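Local coordinates for protein oligopeptide ABC transporter OppAIV (Borrelia burgdorferi B31, PDB 4GL8) that probably binds oligopeptides and delivers them to an ABC transporter for uptake, at residues 64-69 with 73-78; 80-85 with 91-96; 174-177 with 181-184. One frame throughout, in Å; residues are numbered along the deposited sequence. Where two conformers were deposited one is given.

Contact 1 of 3, residues 64-69 with 73-78; sequences ILDGDP and GYRPGL
The backbone amide of D66 gives its hydrogen to R75 O across 2.8 Å. R75 N returns the bond to D66 O, and at the next hydrogen-bonded rung D68 N bonds G73 O at 2.9 Å. At I64 the ladder weakens, G77 N making only a weak bond to I64 O. This is an antiparallel beta hairpin whose short strands are strongly twisted against each other (132° between their directions), with strand 65-67 at the border of a five-stranded sheet and strand 74-76 inside it. The D66 and R75 side chains share a face and run alongside each other. D66 OD2 meets the guanidinium edge in its plane, but at 3.8 Å from R75 NH2 the salt bridge is long; the stronger partner of NH2 is E524. P69 CD lies 3.4 Å above the centre of one guanidinium face, so the flat group is met at edge and face together. A water donating to both D66 OD2 and P76 O adds a second partner for the carboxylate. Y74 and L65 point the same way, L65 CD1 coming 3.4 Å from Y74 CD1. A chi1 of 61°, which sets the Y74 ring between its own backbone N and carbonyl, brings it beside that methyl.

Contact 2 of 3, residues 80-85 with 91-96; sequences KSWDIS and YTFHLR
H94 and D83 meet through their side chains two residues out of register, H94 NE2 donating to D83 OD2 over 3.0 Å. The oxygen lies in the imidazole plane, yet the N-H arrives from well above the carboxylate plane, and the two flat groups stand 73° apart. On the face opposite to this pair, I84 lies alongside Y91: its CG2 sits over the phenol ring, 4.0 Å from the centroid, in a CH-pi contact, while I84 CD1 reaches Y91 CE2 at 3.6 Å. Next to them W82 CB rests 3.6 Å from F93 CD1, the two rings inclined at 45°. L174 of helix 173-176 packs against W82, Y91 and F93, covering this apolar side. Behind the side chains stands the antiparallel hairpin of strands 81-84 and 91-95, whose backbone pairs D83 with T92 by two bonds. H94 N bonds S81 O, and H94 O accepts K80 N, fixing the backbone from which the imidazole extends; its CG lies opposite the carbonyl carbon (chi1 -52°), which brings NE2 to D83. With NE2 as donor, H94 would carry a proton there, and the carboxylate may favour a second proton on the ring, perhaps raising its pKa modestly.

Contact 3 of 3, residues 174-177 with 181-184; sequences LDML and TFIP
The phenyl ring of F182 is the one flat side-chain group in this contact, and its partners from 174-177 all lie on one side of the ring plane, each approaching obliquely rather than squarely over the face or at the edge. M176 O comes within 3.3 Å of F182 CD2, and further round the rim M176 CG touches CE2 at 3.5 Å. L177 CD2 meets the other flank of the ring, 3.7 Å from F182 CD1, its side chain crossing the phenylalanine at about a right angle. M176 holds its CG opposite the backbone N (chi1 -167°) and continues extended, so that the thioether runs past the ring with SD 5.3 Å from the centroid and 52° off the normal: an oblique Met-aromatic contact. The contact closes the turn that follows helix 173-176, where L177 N still bonds back to L174 O, and the chain re-enters through a short 3-10 segment at 181-182. All four touching residues are buried. M131 and V135 of helix 129-135 pack on M176 and I132 of the same helix on F182, while L177 leans on F93 of strand 90-95. No direct hydrogen bond joins the segments; a water donates to F182 O at 2.8 Å and lies beside L177 O, too close for a sound bond, so a bridge between the main chains is doubtful.

Overall arrangement
The three contacts follow one another in series along the chain, and together they illustrate how consecutive short-range contacts build one layered unit. Contacts 1 and 2, with centres about 13 Å apart, are neighbouring hairpins that share strand 74-84, which turns a corner at residue 80 between them; R96 ties them by bonding G77 O through NE and L78 O through its backbone N. Contact 3 lies about 9 Å from contact 1 and 14 Å from contact 2, centre to centre. Its helix, 173-176, packs against both hairpins: L174 and L177 on residues of contact 2, and L174 and D175 on L65 and Y74 of contact 1. Sheet and covering helix thus form one compact part of this solute-binding fold.

Contact 1 of 3, residues 64-69 with 73-78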
# COMPACT_ATOMS: atom_id res chain seq x y z
N ILE A 64 -15.10 -4.04 -8.28
CA ILE A 64 -16.35 -4.77 -8.14
C ILE A 64 -17.06 -4.17 -6.91
O ILE A 64 -18.28 -3.95 -6.91
CB ILE A 64 -16.12 -6.30 -8.05
CG1 ILE A 64 -15.57 -6.84 -9.38
CG2 ILE A 64 -17.43 -7.01 -7.76
CD1 ILE A 64 -14.93 -8.22 -9.30
N LEU A 65 -16.27 -3.91 -5.89
CA LEU A 65 -16.68 -3.10 -4.80
C LEU A 65 -15.79 -1.88 -4.89
O LEU A 65 -14.72 -1.93 -5.49
CB LEU A 65 -16.47 -3.80 -3.47
CG LEU A 65 -17.16 -5.12 -3.21
CD1 LEU A 65 -17.31 -5.31 -1.72
CD2 LEU A 65 -18.51 -5.22 -3.87
N ASP A 66 -16.25 -0.79 -4.30
CA ASP A 66 -15.61 0.49 -4.34
C ASP A 66 -15.24 0.79 -2.88
O ASP A 66 -15.75 0.14 -1.96
CB ASP A 66 -16.66 1.49 -4.87
CG ASP A 66 -16.10 2.87 -5.19
OD1 ASP A 66 -14.91 3.01 -5.56
OD2 ASP A 66 -16.89 3.85 -5.12
N GLY A 67 -14.36 1.77 -2.67
CA GLY A 67 -13.97 2.18 -1.34
C GLY A 67 -15.04 3.07 -0.77
O GLY A 67 -15.72 3.81 -1.49
N ASP A 68 -15.21 2.97 0.54
CA ASP A 68 -16.14 3.79 1.25
C ASP A 68 -15.38 4.96 1.85
O ASP A 68 -14.68 4.78 2.85
CB ASP A 68 -16.86 2.99 2.33
CG ASP A 68 -17.97 3.78 3.00
OD1 ASP A 68 -18.95 3.17 3.44
OD2 ASP A 68 -17.86 5.02 3.08
N PRO A 69 -15.55 6.17 1.28
CA PRO A 69 -14.72 7.29 1.71
C PRO A 69 -14.97 7.72 3.14
O PRO A 69 -14.13 8.36 3.74
CB PRO A 69 -15.06 8.41 0.71
CG PRO A 69 -16.35 8.02 0.09
CD PRO A 69 -16.47 6.53 0.19
N GLY A 73 -13.90 1.48 4.68
CA GLY A 73 -14.32 0.12 4.30
C GLY A 73 -14.63 0.04 2.79
O GLY A 73 -14.02 0.73 2.00
N TYR A 74 -15.61 -0.80 2.43
CA TYR A 74 -16.05 -1.01 1.04
C TYR A 74 -17.54 -0.70 0.88
O TYR A 74 -18.26 -0.59 1.85
CB TYR A 74 -15.82 -2.47 0.62
CG TYR A 74 -16.58 -3.44 1.47
CD1 TYR A 74 -17.90 -3.74 1.20
CD2 TYR A 74 -16.00 -4.01 2.60
CE1 TYR A 74 -18.62 -4.61 2.00
CE2 TYR A 74 -16.72 -4.88 3.43
CZ TYR A 74 -18.02 -5.18 3.10
OH TYR A 74 -18.76 -6.05 3.89
N ARG A 75 -17.99 -0.60 -0.36
CA ARG A 75 -19.41 -0.38 -0.67
C ARG A 75 -19.63 -0.77 -2.13
O ARG A 75 -18.64 -1.07 -2.84
CB ARG A 75 -19.81 1.09 -0.41
CG ARG A 75 -19.13 2.09 -1.34
CD ARG A 75 -19.70 3.49 -1.18
NE ARG A 75 -19.05 4.42 -2.09
CZ ARG A 75 -19.12 5.75 -2.03
NH1 ARG A 75 -19.78 6.36 -1.07
NH2 ARG A 75 -18.46 6.46 -2.93
N PRO A 76 -20.90 -0.80 -2.59
CA PRO A 76 -21.14 -1.32 -3.93
C PRO A 76 -20.36 -0.50 -4.91
O PRO A 76 -20.20 0.71 -4.72
CB PRO A 76 -22.66 -1.11 -4.13
CG PRO A 76 -23.22 -1.15 -2.75
CD PRO A 76 -22.17 -0.49 -1.88
N GLY A 77 -19.81 -1.17 -5.91
CA GLY A 77 -19.11 -0.53 -7.01
C GLY A 77 -19.72 -1.01 -8.31
O GLY A 77 -20.89 -0.75 -8.56
N LEU A 78 -18.98 -1.77 -9.11
CA LEU A 78 -19.57 -2.31 -10.35
C LEU A 78 -20.76 -3.20 -10.02
O LEU A 78 -21.79 -3.14 -10.68
CB LEU A 78 -18.53 -3.06 -11.18
CG LEU A 78 -17.36 -2.26 -11.75
CD1 LEU A 78 -16.26 -3.20 -12.21
CD2 LEU A 78 -17.84 -1.43 -12.91
O HOH W 1 -19.54 2.72 -6.54
O HOH W 2 -18.51 0.64 4.94

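Contact 2 of 3, residues 80-85 with 91-96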
# COMPACT_ATOMS: atom_id res chain seq x y z
N LYS A 80 -23.85 -3.99 -7.69
CA LYS A 80 -24.83 -3.38 -6.80
C LYS A 80 -25.18 -4.27 -5.60
O LYS A 80 -25.64 -3.76 -4.60
CB LYS A 80 -26.10 -2.99 -7.54
CG LYS A 80 -26.91 -4.15 -8.07
CD LYS A 80 -28.05 -3.66 -8.95
CE LYS A 80 -28.84 -4.86 -9.46
NZ LYS A 80 -30.03 -4.44 -10.25
N SER A 81 -24.96 -5.58 -5.70
CA SER A 81 -25.17 -6.48 -4.59
C SER A 81 -24.49 -7.82 -4.86
O SER A 81 -23.98 -8.09 -5.95
CB SER A 81 -26.67 -6.71 -4.37
OG SER A 81 -27.25 -7.26 -5.54
N TRP A 82 -24.49 -8.67 -3.84
CA TRP A 82 -23.78 -9.92 -3.94
C TRP A 82 -24.40 -10.91 -2.99
O TRP A 82 -25.03 -10.52 -2.02
CB TRP A 82 -22.28 -9.71 -3.63
CG TRP A 82 -22.03 -8.96 -2.35
CD1 TRP A 82 -21.90 -9.50 -1.11
CD2 TRP A 82 -21.95 -7.54 -2.18
NE1 TRP A 82 -21.73 -8.52 -0.19
CE2 TRP A 82 -21.75 -7.31 -0.81
CE3 TRP A 82 -22.03 -6.45 -3.05
CZ2 TRP A 82 -21.61 -6.01 -0.28
CZ3 TRP A 82 -21.90 -5.15 -2.52
CH2 TRP A 82 -21.68 -4.96 -1.15
N ASP A 83 -24.22 -12.18 -3.33
CA ASP A 83 -24.64 -13.30 -2.52
C ASP A 83 -23.38 -14.03 -2.08
O ASP A 83 -22.38 -14.00 -2.78
CB ASP A 83 -25.46 -14.29 -3.35
CG ASP A 83 -26.78 -13.73 -3.81
OD1 ASP A 83 -27.42 -12.97 -3.06
OD2 ASP A 83 -27.19 -14.10 -4.92
N ILE A 84 -23.46 -14.72 -0.95
CA ILE A 84 -22.38 -15.59 -0.47
C ILE A 84 -22.99 -16.95 -0.10
O ILE A 84 -24.01 -17.02 0.57
CB ILE A 84 -21.67 -15.00 0.76
CG1 ILE A 84 -21.37 -13.51 0.52
CG2 ILE A 84 -20.39 -15.76 1.06
CD1 ILE A 84 -20.75 -12.80 1.71
N SER A 85 -22.36 -18.02 -0.56
CA SER A 85 -22.84 -19.35 -0.25
C SER A 85 -22.74 -19.65 1.26
O SER A 85 -21.93 -19.09 1.96
CB SER A 85 -22.05 -20.38 -1.03
OG SER A 85 -20.70 -20.34 -0.64
N TYR A 91 -18.82 -16.52 -4.01
CA TYR A 91 -19.38 -15.17 -4.05
C TYR A 91 -19.94 -14.89 -5.42
O TYR A 91 -19.30 -15.21 -6.43
CB TYR A 91 -18.31 -14.11 -3.78
CG TYR A 91 -17.88 -14.06 -2.35
CD1 TYR A 91 -17.17 -15.11 -1.81
CD2 TYR A 91 -18.17 -12.98 -1.55
CE1 TYR A 91 -16.76 -15.09 -0.49
CE2 TYR A 91 -17.78 -12.95 -0.23
CZ TYR A 91 -17.07 -14.00 0.29
OH TYR A 91 -16.64 -13.98 1.60
N THR A 92 -21.12 -14.29 -5.45
CA THR A 92 -21.86 -14.08 -6.69
C THR A 92 -22.21 -12.59 -6.70
O THR A 92 -22.98 -12.12 -5.85
CB THR A 92 -23.09 -15.02 -6.77
OG1 THR A 92 -22.68 -16.40 -6.61
CG2 THR A 92 -23.87 -14.88 -8.10
N PHE A 93 -21.61 -11.85 -7.63
CA PHE A 93 -21.81 -10.42 -7.78
C PHE A 93 -22.80 -10.11 -8.92
O PHE A 93 -22.69 -10.62 -10.04
CB PHE A 93 -20.45 -9.74 -8.03
CG PHE A 93 -19.48 -9.96 -6.92
CD1 PHE A 93 -19.52 -9.14 -5.79
CD2 PHE A 93 -18.59 -11.01 -6.94
CE1 PHE A 93 -18.68 -9.37 -4.73
CE2 PHE A 93 -17.72 -11.23 -5.88
CZ PHE A 93 -17.78 -10.43 -4.77
N HIS A 94 -23.79 -9.27 -8.59
CA HIS A 94 -24.80 -8.82 -9.56
C HIS A 94 -24.43 -7.42 -10.00
O HIS A 94 -24.43 -6.49 -9.19
CB HIS A 94 -26.19 -8.83 -8.91
CG HIS A 94 -26.51 -10.14 -8.27
ND1 HIS A 94 -26.95 -11.23 -9.01
CD2 HIS A 94 -26.42 -10.55 -6.99
CE1 HIS A 94 -27.13 -12.26 -8.19
NE2 HIS A 94 -26.80 -11.88 -6.97
N LEU A 95 -24.04 -7.29 -11.27
CA LEU A 95 -23.57 -6.01 -11.79
C LEU A 95 -24.77 -5.06 -11.96
O LEU A 95 -25.88 -5.50 -12.27
CB LEU A 95 -22.82 -6.20 -13.14
CG LEU A 95 -21.61 -7.15 -13.12
CD1 LEU A 95 -20.91 -7.22 -14.47
CD2 LEU A 95 -20.61 -6.82 -12.02
N ARG A 96 -24.55 -3.76 -11.72
CA ARG A 96 -25.58 -2.77 -12.05
C ARG A 96 -25.78 -2.67 -13.57
O ARG A 96 -24.92 -3.09 -14.34
CB ARG A 96 -25.27 -1.40 -11.46
CG ARG A 96 -23.95 -0.81 -11.92
CD ARG A 96 -23.66 0.48 -11.16
NE ARG A 96 -23.21 0.23 -9.80
CZ ARG A 96 -23.91 0.48 -8.70
NH1 ARG A 96 -25.11 1.02 -8.77
NH2 ARG A 96 -23.37 0.21 -7.49
O HOH W 3 -22.82 -16.99 -4.08

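Contact 3 of 3, residues 174-177 with 181-184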
# COMPACT_ATOMS: atom_id res chain seq x y z
N LEU A 174 -14.30 -9.41 0.62
CA LEU A 174 -14.99 -8.25 0.07
C LEU A 174 -14.13 -6.96 0.14
O LEU A 174 -14.04 -6.20 -0.81
CB LEU A 174 -16.37 -8.04 0.73
CG LEU A 174 -17.38 -9.19 0.61
CD1 LEU A 174 -18.60 -9.03 1.51
CD2 LEU A 174 -17.83 -9.31 -0.84
N ASP A 175 -13.48 -6.74 1.27
CA ASP A 175 -12.73 -5.50 1.45
C ASP A 175 -11.50 -5.49 0.51
O ASP A 175 -11.06 -4.45 0.04
CB ASP A 175 -12.33 -5.35 2.91
CG ASP A 175 -11.81 -3.99 3.20
OD1 ASP A 175 -12.57 -3.02 3.06
OD2 ASP A 175 -10.62 -3.90 3.54
N MET A 176 -11.04 -6.69 0.21
CA MET A 176 -9.93 -6.98 -0.67
C MET A 176 -10.21 -6.59 -2.12
O MET A 176 -9.30 -6.19 -2.86
CB MET A 176 -9.72 -8.50 -0.53
CG MET A 176 -8.48 -9.11 -1.08
SD MET A 176 -8.34 -10.75 -0.30
CE MET A 176 -6.58 -10.88 -0.57
N LEU A 177 -11.47 -6.68 -2.54
CA LEU A 177 -11.86 -6.34 -3.90
C LEU A 177 -11.66 -4.88 -4.28
O LEU A 177 -11.72 -4.53 -5.48
CB LEU A 177 -13.29 -6.77 -4.18
CG LEU A 177 -13.54 -8.26 -4.29
CD1 LEU A 177 -15.05 -8.54 -4.35
CD2 LEU A 177 -12.82 -8.84 -5.51
N THR A 181 -5.21 -4.39 -7.58
CA THR A 181 -4.94 -5.69 -8.20
C THR A 181 -6.22 -6.41 -8.62
O THR A 181 -6.22 -7.18 -9.63
CB THR A 181 -4.20 -6.60 -7.18
OG1 THR A 181 -3.00 -5.96 -6.78
CG2 THR A 181 -3.84 -7.89 -7.77
N PHE A 182 -7.30 -6.18 -7.87
CA PHE A 182 -8.59 -6.78 -8.15
C PHE A 182 -9.51 -5.92 -9.02
O PHE A 182 -10.60 -6.36 -9.39
CB PHE A 182 -9.31 -7.10 -6.85
CG PHE A 182 -8.77 -8.28 -6.11
CD1 PHE A 182 -9.27 -9.55 -6.35
CD2 PHE A 182 -7.84 -8.12 -5.13
CE1 PHE A 182 -8.84 -10.63 -5.63
CE2 PHE A 182 -7.36 -9.20 -4.42
CZ PHE A 182 -7.87 -10.46 -4.66
N ILE A 183 -9.08 -4.73 -9.39
CA ILE A 183 -9.94 -3.83 -10.16
C ILE A 183 -9.88 -4.23 -11.63
O ILE A 183 -8.80 -4.37 -12.17
CB ILE A 183 -9.56 -2.35 -9.95
CG1 ILE A 183 -9.74 -2.00 -8.48
CG2 ILE A 183 -10.41 -1.45 -10.83
CD1 ILE A 183 -9.33 -0.60 -8.09
N PRO A 184 -11.04 -4.44 -12.27
CA PRO A 184 -11.03 -4.84 -13.67
C PRO A 184 -10.49 -3.75 -14.59
O PRO A 184 -10.70 -2.55 -14.33
CB PRO A 184 -12.52 -5.11 -13.98
CG PRO A 184 -13.14 -5.37 -12.62
CD PRO A 184 -12.41 -4.42 -11.72
O HOH W 4 -12.55 -5.29 -7.67